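PDB 4J8L: uncharacterized protein YhfS from Escherichia coli, which is of unknown function but carries covalently attached pyridoxal 5'-phosphate and possibly has cysteine synthase-like activity. Local coordinates for residues V189-C194 with G204-D209; D61-Q66 with A179-E184; Q57-A62 with E234-L239; F4-L9 with V140-Q145. All coordinates share one frame; numbering follows the deposited sequence.

Interactions 1, 2 and 3 form one continuous cluster, with centres 10 to 12 Å apart, whereas interaction 4 lies to one side, touching interaction 2 alone. The hairpin of interaction 1 is the hub: Ser190 OG probably hydrogen-bonds to Cys183 N of interaction 2 (2.8 Å), and Cys194 SG packs on Val235 CG1 of interaction 3 (3.7 Å). Interactions 2 and 3 share the end of helix 50-62. Interaction 4, its centre about 17 Å from that of interaction 1, meets interaction 2 where His142 CE1 lies 3.4 Å from Arg180 O. The cofactor-bearing lysine at position 196 falls in the connection of the hairpin, between strands 189-193 and 203-208.

Interaction 1: residues V189-C194 with G204-D209; sequences VSTFSC and GAVVGD
With chi1 at 52°, CG of Phe192 lies between its backbone N and carbonyl carbon, and this rotation lays the ring over the methyl of Ala205 on the partner strand. Ala205 CB is 3.9 Å from the Phe192 ring centroid and 24° off the ring normal, a CH-pi contact over one face, offset toward the rim. Val207 CG2 arrives obliquely, 3.8 Å from Phe192 CE1, and Cys194 SG reaches to 4.0 Å from Ala205 CB. A serine in place of Phe192 would probably open a gap beside the Ala205 methyl and remove the ring that Val207 CG2 meets. The backbones form an antiparallel beta hairpin with two hydrogen-bonded pairs, Ser190 with Val207 and Phe192 with Ala205, each closed by two bonds; the shortest joins Ser190 N to Val207 O at 2.7 Å. Val206, on the face opposite Phe192, puts CG1 3.9 Å from Val189 CB. Gly208 suits its place, since a CB there would collide with Val189 CA. Strand 167-170 continues the sheet beyond 189-193 and strand 67-72 beyond 203-208, while Thr191 and Val206 pack on helix 74-86 and Val206 also meets helix 210-219.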
# COMPACT_ATOMS: atom_id res chain seq x y z
N VAL A 189 9.02 -9.91 6.77
CA VAL A 189 8.07 -10.05 5.67
C VAL A 189 7.41 -8.72 5.34
O VAL A 189 7.14 -7.91 6.24
CB VAL A 189 6.93 -11.08 5.95
CG1 VAL A 189 7.43 -12.52 5.83
CG2 VAL A 189 6.29 -10.83 7.31
N SER A 190 7.19 -8.52 4.04
CA SER A 190 6.33 -7.46 3.52
C SER A 190 4.93 -8.01 3.29
O SER A 190 4.76 -9.21 3.05
CB SER A 190 6.86 -6.96 2.17
OG SER A 190 7.82 -5.93 2.32
N THR A 191 3.93 -7.14 3.33
CA THR A 191 2.58 -7.56 2.99
C THR A 191 1.92 -6.50 2.12
O THR A 191 2.16 -5.31 2.29
CB THR A 191 1.68 -7.76 4.23
OG1 THR A 191 1.53 -6.52 4.92
CG2 THR A 191 2.25 -8.80 5.17
N PHE A 192 1.08 -6.94 1.18
CA PHE A 192 0.32 -5.99 0.38
C PHE A 192 -0.86 -6.61 -0.35
O PHE A 192 -0.82 -7.79 -0.71
CB PHE A 192 1.21 -5.25 -0.64
CG PHE A 192 2.06 -6.15 -1.50
CD1 PHE A 192 3.34 -6.51 -1.08
CD2 PHE A 192 1.62 -6.57 -2.75
CE1 PHE A 192 4.15 -7.32 -1.88
CE2 PHE A 192 2.42 -7.38 -3.55
CZ PHE A 192 3.68 -7.75 -3.12
N SER A 193 -1.89 -5.80 -0.57
CA SER A 193 -2.99 -6.15 -1.47
C SER A 193 -2.54 -6.14 -2.93
O SER A 193 -1.92 -5.18 -3.38
CB SER A 193 -4.14 -5.15 -1.29
OG SER A 193 -5.09 -5.29 -2.34
N CYS A 194 -2.87 -7.19 -3.67
CA CYS A 194 -2.63 -7.14 -5.12
C CYS A 194 -3.75 -6.42 -5.85
O CYS A 194 -3.56 -5.97 -6.98
CB CYS A 194 -2.42 -8.54 -5.70
SG CYS A 194 -0.96 -9.33 -4.97
N GLY A 204 -3.95 -11.15 -1.81
CA GLY A 204 -2.88 -10.43 -1.14
C GLY A 204 -1.58 -11.20 -1.25
O GLY A 204 -1.58 -12.37 -1.65
N ALA A 205 -0.47 -10.55 -0.92
CA ALA A 205 0.83 -11.20 -0.98
C ALA A 205 1.60 -11.02 0.31
O ALA A 205 1.59 -9.93 0.89
CB ALA A 205 1.64 -10.62 -2.15
N VAL A 206 2.25 -12.08 0.77
CA VAL A 206 3.23 -11.96 1.85
C VAL A 206 4.57 -12.34 1.23
O VAL A 206 4.68 -13.38 0.59
CB VAL A 206 2.93 -12.90 3.01
CG1 VAL A 206 3.92 -12.68 4.15
CG2 VAL A 206 1.51 -12.67 3.52
N VAL A 207 5.58 -11.49 1.39
CA VAL A 207 6.85 -11.70 0.70
C VAL A 207 7.98 -11.52 1.72
O VAL A 207 8.05 -10.50 2.39
CB VAL A 207 7.05 -10.68 -0.45
CG1 VAL A 207 8.34 -10.97 -1.21
CG2 VAL A 207 5.84 -10.69 -1.41
N GLY A 208 8.86 -12.51 1.84
CA GLY A 208 9.97 -12.37 2.76
C GLY A 208 10.68 -13.67 3.10
O GLY A 208 10.87 -14.52 2.25
N ASP A 209 11.05 -13.81 4.37
CA ASP A 209 11.85 -14.94 4.83
C ASP A 209 11.11 -16.27 4.71
O ASP A 209 9.92 -16.37 5.03
CB ASP A 209 12.29 -14.72 6.28
CG ASP A 209 13.24 -13.55 6.43
OD1 ASP A 209 13.72 -13.00 5.40
OD2 ASP A 209 13.54 -13.18 7.58

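Interaction 2: residues D61-Q66 with A179-E184; sequences DAFHAQ and ARIGCE
The backbones come nearest at His64 and Glu184, whose CA atoms are 6.0 Å apart, where the end of helix 50-62 faces the short 3-10 segment 182-184. The Glu184 chain is extended beyond CG (chi2 179°), carrying its carboxylate out to the imidazole, and His64 ND1 donates to Glu184 OE2 at 2.8 Å, with an N-H...O angle of 154°. The acceptor lies in the imidazole plane, and the donor meets OE2 on its anti side, somewhat out of the carboxylate plane. Glu184 OE1 uses its own anti lone pair to take the backbone N of Ile181 at 2.9 Å, so a bond at each oxygen fixes the carboxylate's rotation. A leucine in place of Glu184 would probably leave His64 ND1 and Ile181 N without this acceptor and let the imidazole turn. Deeper in, Ile181 CD1 sits over one face of Phe63, 4.0 Å from the ring centroid, while the Glu184 carboxylate lies at the edge of that ring. One water donates to both His64 O and Cys183 O, bridging the two backbones. The helix ends in a Schellman motif: Ala65 N bonds to Ala60 O and His64 N to Asp61 O, with His64 as the C-prime residue at a phi of 55°, and the His64 side chain adds a His-carboxylate hydrogen bond.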
# COMPACT_ATOMS: atom_id res chain seq x y z
N ASP A 61 11.63 -13.39 -5.93
CA ASP A 61 12.82 -12.98 -6.65
C ASP A 61 12.79 -11.47 -6.93
O ASP A 61 13.77 -10.77 -6.68
CB ASP A 61 12.93 -13.79 -7.94
CG ASP A 61 14.21 -13.52 -8.69
OD1 ASP A 61 14.20 -13.63 -9.94
OD2 ASP A 61 15.23 -13.22 -8.04
N ALA A 62 11.67 -10.97 -7.43
CA ALA A 62 11.55 -9.56 -7.82
C ALA A 62 11.69 -8.62 -6.64
O ALA A 62 12.21 -7.51 -6.78
CB ALA A 62 10.22 -9.33 -8.53
N PHE A 63 11.25 -9.06 -5.47
CA PHE A 63 11.36 -8.24 -4.26
C PHE A 63 12.49 -8.68 -3.33
O PHE A 63 12.46 -8.40 -2.13
CB PHE A 63 10.02 -8.15 -3.53
CG PHE A 63 8.95 -7.43 -4.32
CD1 PHE A 63 9.03 -6.06 -4.52
CD2 PHE A 63 7.86 -8.12 -4.84
CE1 PHE A 63 8.06 -5.39 -5.23
CE2 PHE A 63 6.88 -7.45 -5.55
CZ PHE A 63 6.98 -6.08 -5.76
N HIS A 64 13.48 -9.37 -3.89
CA HIS A 64 14.73 -9.67 -3.20
C HIS A 64 14.50 -10.39 -1.88
O HIS A 64 15.12 -10.08 -0.86
CB HIS A 64 15.55 -8.39 -3.02
CG HIS A 64 15.77 -7.65 -4.30
ND1 HIS A 64 14.97 -6.60 -4.71
CD2 HIS A 64 16.67 -7.84 -5.29
CE1 HIS A 64 15.39 -6.16 -5.88
NE2 HIS A 64 16.42 -6.89 -6.25
N ALA A 65 13.60 -11.36 -1.92
CA ALA A 65 13.21 -12.12 -0.75
C ALA A 65 13.42 -13.60 -0.99
O ALA A 65 13.58 -14.05 -2.12
CB ALA A 65 11.75 -11.84 -0.40
N GLN A 66 13.42 -14.37 0.10
CA GLN A 66 13.60 -15.80 0.01
C GLN A 66 12.38 -16.50 -0.58
O GLN A 66 12.51 -17.49 -1.31
CB GLN A 66 13.89 -16.36 1.39
CG GLN A 66 15.24 -15.94 1.92
CD GLN A 66 15.54 -16.52 3.28
OE1 GLN A 66 14.64 -16.93 4.00
NE2 GLN A 66 16.83 -16.58 3.62
N ALA A 179 11.48 2.91 -4.00
CA ALA A 179 12.64 2.08 -4.34
C ALA A 179 12.65 0.72 -3.63
O ALA A 179 12.99 -0.30 -4.25
CB ALA A 179 13.93 2.84 -4.05
N ARG A 180 12.31 0.70 -2.35
CA ARG A 180 12.39 -0.52 -1.55
C ARG A 180 11.18 -0.71 -0.64
O ARG A 180 10.88 0.16 0.17
CB ARG A 180 13.66 -0.52 -0.70
CG ARG A 180 14.97 -0.56 -1.50
CD ARG A 180 16.17 -0.89 -0.61
NE ARG A 180 16.45 0.16 0.37
CZ ARG A 180 17.27 0.03 1.41
NH1 ARG A 180 17.91 -1.11 1.61
NH2 ARG A 180 17.45 1.05 2.24
N ILE A 181 10.50 -1.84 -0.77
CA ILE A 181 9.47 -2.21 0.20
C ILE A 181 10.12 -2.88 1.41
O ILE A 181 11.32 -3.12 1.41
CB ILE A 181 8.35 -3.08 -0.40
CG1 ILE A 181 8.87 -4.43 -0.88
CG2 ILE A 181 7.71 -2.37 -1.59
CD1 ILE A 181 7.74 -5.40 -1.25
N GLY A 182 9.33 -3.17 2.44
CA GLY A 182 9.86 -3.62 3.72
C GLY A 182 10.86 -4.77 3.64
O GLY A 182 11.95 -4.69 4.20
N CYS A 183 10.50 -5.84 2.93
CA CYS A 183 11.39 -7.00 2.84
C CYS A 183 12.68 -6.71 2.08
O CYS A 183 13.60 -7.53 2.10
CB CYS A 183 10.67 -8.21 2.22
SG CYS A 183 10.16 -7.98 0.51
N GLU A 184 12.74 -5.57 1.40
CA GLU A 184 13.94 -5.19 0.67
C GLU A 184 14.84 -4.29 1.49
O GLU A 184 15.96 -3.97 1.08
CB GLU A 184 13.58 -4.48 -0.64
CG GLU A 184 12.72 -5.32 -1.57
CD GLU A 184 12.35 -4.60 -2.85
OE1 GLU A 184 11.66 -3.56 -2.78
OE2 GLU A 184 12.77 -5.06 -3.93
O HOH W 1 14.39 -10.26 1.95

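Interaction 3: residues Q57-A62 with E234-L239; sequences QVLADA and EVLRGL
Leu59 reaches across from helix 50-62 and sets its CD2 methyl against Leu239 CD2, 3.4 Å away and closer than two methyls normally sit. The Leu239 side chain is itself turned off a staggered rotamer, with chi1 at -145°, possibly a sign of crowding at this methyl. Leu236 fills the next position: its CD2 lies 4.1 Å from Leu59 CD2 and 4.0 Å from Val58 CG1, so a single methyl is shared by two successive residues of the facing helix. The other branch of Leu59, CD1, points to Val235 CG1 at a looser 4.4 Å. The two segments run roughly in the same direction, at 32°, but their axes stay 11.5 Å apart, and the contact is carried by methyl groups of leucine and valine without close backbone approach. Helix 229-261, which holds Val235, Leu236 and Leu239, matches the long helix that links the large and small domains in fold type I pyridoxal phosphate enzymes, consistent with the family of this protein. Leu59 and Leu236 share nearly the same rotamer, CG beside the backbone N in both, which carries their methyls toward the facing helix. Leu59 also rests on Ala68 and Leu70 of strand 67-72, and Val58 on Leu21 and His28 of helix 11-28. From helix 229-261, Val235 packs on Cys194 and Pro200, and Leu239 on Leu197.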
# COMPACT_ATOMS: atom_id res chain seq x y z
N GLN A 57 7.35 -17.64 -6.67
CA GLN A 57 8.80 -17.61 -6.85
C GLN A 57 9.23 -16.32 -7.54
O GLN A 57 10.24 -15.72 -7.18
CB GLN A 57 9.28 -18.84 -7.64
CG GLN A 57 9.19 -20.13 -6.83
CD GLN A 57 9.44 -21.36 -7.67
OE1 GLN A 57 9.71 -21.26 -8.86
NE2 GLN A 57 9.35 -22.53 -7.05
N VAL A 58 8.46 -15.90 -8.55
CA VAL A 58 8.78 -14.66 -9.25
C VAL A 58 8.67 -13.46 -8.31
O VAL A 58 9.54 -12.59 -8.29
CB VAL A 58 7.85 -14.44 -10.46
CG1 VAL A 58 8.03 -13.05 -11.02
CG2 VAL A 58 8.16 -15.47 -11.54
N LEU A 59 7.59 -13.42 -7.54
CA LEU A 59 7.41 -12.33 -6.58
C LEU A 59 8.57 -12.27 -5.59
O LEU A 59 9.11 -11.19 -5.31
CB LEU A 59 6.10 -12.47 -5.82
CG LEU A 59 4.83 -12.31 -6.66
CD1 LEU A 59 3.60 -12.36 -5.76
CD2 LEU A 59 4.89 -11.02 -7.43
N ALA A 60 8.97 -13.42 -5.05
CA ALA A 60 10.07 -13.45 -4.09
C ALA A 60 11.34 -12.91 -4.73
O ALA A 60 12.05 -12.08 -4.15
CB ALA A 60 10.30 -14.86 -3.58
N ASP A 61 11.63 -13.39 -5.93
CA ASP A 61 12.82 -12.98 -6.65
C ASP A 61 12.79 -11.47 -6.93
O ASP A 61 13.77 -10.77 -6.68
CB ASP A 61 12.93 -13.79 -7.94
CG ASP A 61 14.21 -13.52 -8.69
OD1 ASP A 61 14.20 -13.63 -9.94
OD2 ASP A 61 15.23 -13.22 -8.04
N ALA A 62 11.67 -10.97 -7.43
CA ALA A 62 11.55 -9.56 -7.82
C ALA A 62 11.69 -8.62 -6.64
O ALA A 62 12.21 -7.51 -6.78
CB ALA A 62 10.22 -9.33 -8.53
N GLU A 234 -2.84 -13.02 -13.13
CA GLU A 234 -3.38 -11.66 -13.13
C GLU A 234 -2.62 -10.74 -12.17
O GLU A 234 -2.49 -9.54 -12.42
CB GLU A 234 -4.88 -11.64 -12.81
CG GLU A 234 -5.51 -10.27 -13.03
CD GLU A 234 -7.00 -10.24 -12.77
OE1 GLU A 234 -7.63 -11.32 -12.83
OE2 GLU A 234 -7.53 -9.13 -12.52
N VAL A 235 -2.13 -11.31 -11.07
CA VAL A 235 -1.30 -10.55 -10.15
C VAL A 235 -0.05 -10.05 -10.88
O VAL A 235 0.32 -8.89 -10.78
CB VAL A 235 -0.86 -11.40 -8.93
CG1 VAL A 235 0.24 -10.69 -8.15
CG2 VAL A 235 -2.06 -11.69 -8.03
N LEU A 236 0.62 -10.95 -11.61
CA LEU A 236 1.80 -10.53 -12.37
C LEU A 236 1.47 -9.47 -13.40
O LEU A 236 2.23 -8.51 -13.57
CB LEU A 236 2.44 -11.72 -13.08
CG LEU A 236 3.18 -12.75 -12.25
CD1 LEU A 236 3.84 -13.74 -13.21
CD2 LEU A 236 4.21 -12.05 -11.38
N ARG A 237 0.37 -9.66 -14.13
CA ARG A 237 -0.03 -8.70 -15.16
C ARG A 237 -0.19 -7.31 -14.55
O ARG A 237 0.30 -6.32 -15.10
CB ARG A 237 -1.34 -9.13 -15.83
CG ARG A 237 -1.88 -8.13 -16.85
CD ARG A 237 -3.17 -8.65 -17.49
NE ARG A 237 -3.19 -10.11 -17.49
CZ ARG A 237 -4.29 -10.85 -17.50
NH1 ARG A 237 -5.48 -10.25 -17.55
NH2 ARG A 237 -4.21 -12.17 -17.48
N GLY A 238 -0.88 -7.24 -13.42
CA GLY A 238 -1.12 -5.95 -12.79
C GLY A 238 0.18 -5.33 -12.32
O GLY A 238 0.43 -4.14 -12.51
N LEU A 239 1.02 -6.15 -11.71
CA LEU A 239 2.28 -5.69 -11.16
C LEU A 239 3.24 -5.17 -12.23
O LEU A 239 3.99 -4.24 -11.98
CB LEU A 239 2.93 -6.82 -10.38
CG LEU A 239 3.73 -6.52 -9.12
CD1 LEU A 239 2.99 -5.63 -8.14
CD2 LEU A 239 4.03 -7.85 -8.48

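Interaction 4: residues F4-L9 with V140-Q145; sequences FPLQSL and VQHTRQ. With ACY (acetic acid), chain E.
Arg144 and Leu6 carry a contact of mixed character, a guanidinium bonded to a backbone carbonyl beside a leucine laid over polar groups, which ties the N-terminal segment 4-9 to the loop following strand 137-141. That strand belongs to the central mixed sheet of the large domain, in a fold consistent with the fold type I pyridoxal phosphate enzymes. The side chain of Arg144 is bent at chi2 (-54°), which turns the guanidinium edge to the Phe4 carbonyl. Arg144 NE donates to Phe4 O at 2.8 Å with an N-H...O angle of 160°, and the oxygen lies close to the guanidinium plane. Arg144 NH2 adds only a weak bond to the same oxygen, at 3.4 Å. Tyr151 also holds the group, its backbone O accepting from Arg144 NH1 and its ring making a cation-pi contact. Leu6 CD2 lies over one face of the guanidinium, offset toward the rim, 4.2 Å from Arg144 NE. The other methyl, Leu6 CD1, meets His142 CD2 obliquely at 3.6 Å, while ND1 of that imidazole is hydrogen-bonded to Asp171. Thr143 CG2 touches Leu6 CD1 more loosely, and Thr143 OG1 receives Gln141 NE2 at 2.9 Å. Asn275 and Lys279 bind the Leu6 backbone N and O, bringing the antiparallel sheet into the same neighbourhood. A bound acetic acid, probably from the crystallisation liquor, accepts from Ser8 OG at its OXT. A water accepts from Arg144 NH2 and donates to Pro5 O, 2.8 Å from each.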
# COMPACT_ATOMS: atom_id res chain seq x y z
N PHE A 4 5.56 14.63 5.00
CA PHE A 4 6.77 13.96 4.56
C PHE A 4 6.40 12.76 3.71
O PHE A 4 6.52 11.61 4.14
CB PHE A 4 7.59 13.50 5.76
CG PHE A 4 7.95 14.61 6.70
CD1 PHE A 4 9.11 15.34 6.53
CD2 PHE A 4 7.11 14.94 7.76
CE1 PHE A 4 9.44 16.36 7.39
CE2 PHE A 4 7.44 15.97 8.64
CZ PHE A 4 8.60 16.68 8.45
N PRO A 5 5.93 13.02 2.48
CA PRO A 5 5.49 11.93 1.61
C PRO A 5 6.63 11.00 1.21
O PRO A 5 7.80 11.38 1.24
CB PRO A 5 4.92 12.64 0.38
CG PRO A 5 5.47 14.02 0.42
CD PRO A 5 5.72 14.35 1.86
N LEU A 6 6.27 9.77 0.86
CA LEU A 6 7.24 8.80 0.36
C LEU A 6 7.82 9.31 -0.95
O LEU A 6 7.18 10.09 -1.66
CB LEU A 6 6.58 7.44 0.15
CG LEU A 6 5.92 6.86 1.40
CD1 LEU A 6 5.34 5.48 1.08
CD2 LEU A 6 6.93 6.77 2.53
N GLN A 7 9.03 8.86 -1.27
CA GLN A 7 9.73 9.30 -2.47
C GLN A 7 9.30 8.49 -3.70
O GLN A 7 9.57 7.29 -3.77
CB GLN A 7 11.24 9.16 -2.25
CG GLN A 7 12.10 9.57 -3.44
CD GLN A 7 12.03 11.05 -3.74
OE1 GLN A 7 11.71 11.45 -4.86
NE2 GLN A 7 12.33 11.87 -2.75
N SER A 8 8.65 9.15 -4.66
CA SER A 8 8.15 8.48 -5.86
C SER A 8 9.28 8.08 -6.80
O SER A 8 10.31 8.75 -6.88
CB SER A 8 7.20 9.40 -6.62
OG SER A 8 6.11 9.82 -5.82
N LEU A 9 9.07 6.99 -7.52
CA LEU A 9 9.99 6.60 -8.58
C LEU A 9 9.84 7.53 -9.78
O LEU A 9 8.73 7.96 -10.11
CB LEU A 9 9.75 5.16 -9.03
CG LEU A 9 9.90 4.09 -7.94
CD1 LEU A 9 9.61 2.70 -8.50
CD2 LEU A 9 11.30 4.13 -7.32
N VAL A 140 5.21 -2.39 11.15
CA VAL A 140 5.56 -1.05 10.71
C VAL A 140 4.77 -0.72 9.46
O VAL A 140 4.81 -1.46 8.48
CB VAL A 140 7.07 -0.92 10.41
CG1 VAL A 140 7.43 0.54 10.14
CG2 VAL A 140 7.91 -1.49 11.57
N GLN A 141 4.03 0.39 9.49
CA GLN A 141 3.31 0.80 8.28
C GLN A 141 4.23 1.62 7.39
O GLN A 141 4.93 2.52 7.85
CB GLN A 141 2.04 1.60 8.63
CG GLN A 141 1.21 1.94 7.39
CD GLN A 141 -0.17 2.45 7.72
OE1 GLN A 141 -0.78 2.07 8.73
NE2 GLN A 141 -0.69 3.33 6.87
N HIS A 142 4.22 1.30 6.09
CA HIS A 142 5.07 1.99 5.13
C HIS A 142 4.53 3.40 4.82
O HIS A 142 5.24 4.39 4.96
CB HIS A 142 5.20 1.14 3.86
CG HIS A 142 6.36 1.54 2.99
ND1 HIS A 142 7.02 0.65 2.17
CD2 HIS A 142 6.97 2.74 2.81
CE1 HIS A 142 7.99 1.28 1.53
NE2 HIS A 142 7.98 2.55 1.90
N THR A 143 3.26 3.48 4.41
CA THR A 143 2.66 4.78 4.16
C THR A 143 2.47 5.54 5.47
O THR A 143 2.51 4.96 6.55
CB THR A 143 1.30 4.68 3.45
OG1 THR A 143 0.43 3.81 4.19
CG2 THR A 143 1.49 4.14 2.03
N ARG A 144 2.24 6.84 5.34
CA ARG A 144 2.10 7.72 6.50
C ARG A 144 0.73 7.63 7.17
O ARG A 144 -0.31 7.76 6.53
CB ARG A 144 2.36 9.17 6.08
CG ARG A 144 3.71 9.41 5.43
CD ARG A 144 4.85 8.91 6.30
NE ARG A 144 6.17 9.33 5.81
CZ ARG A 144 7.33 8.89 6.28
NH1 ARG A 144 7.35 7.98 7.25
NH2 ARG A 144 8.47 9.35 5.78
N GLN A 145 0.74 7.45 8.49
CA GLN A 145 -0.49 7.32 9.27
C GLN A 145 -1.00 8.67 9.76
O GLN A 145 -2.17 8.81 10.12
CB GLN A 145 -0.25 6.42 10.47
CG GLN A 145 0.08 4.98 10.07
CD GLN A 145 0.79 4.25 11.19
OE1 GLN A 145 2.02 4.19 11.21
NE2 GLN A 145 0.02 3.69 12.12
C ACY E . 4.11 7.43 -4.38
O ACY E . 3.01 7.00 -3.97
OXT ACY E . 4.25 8.09 -5.45
CH3 ACY E . 5.33 7.14 -3.55
O HOH W 2 9.39 10.52 3.40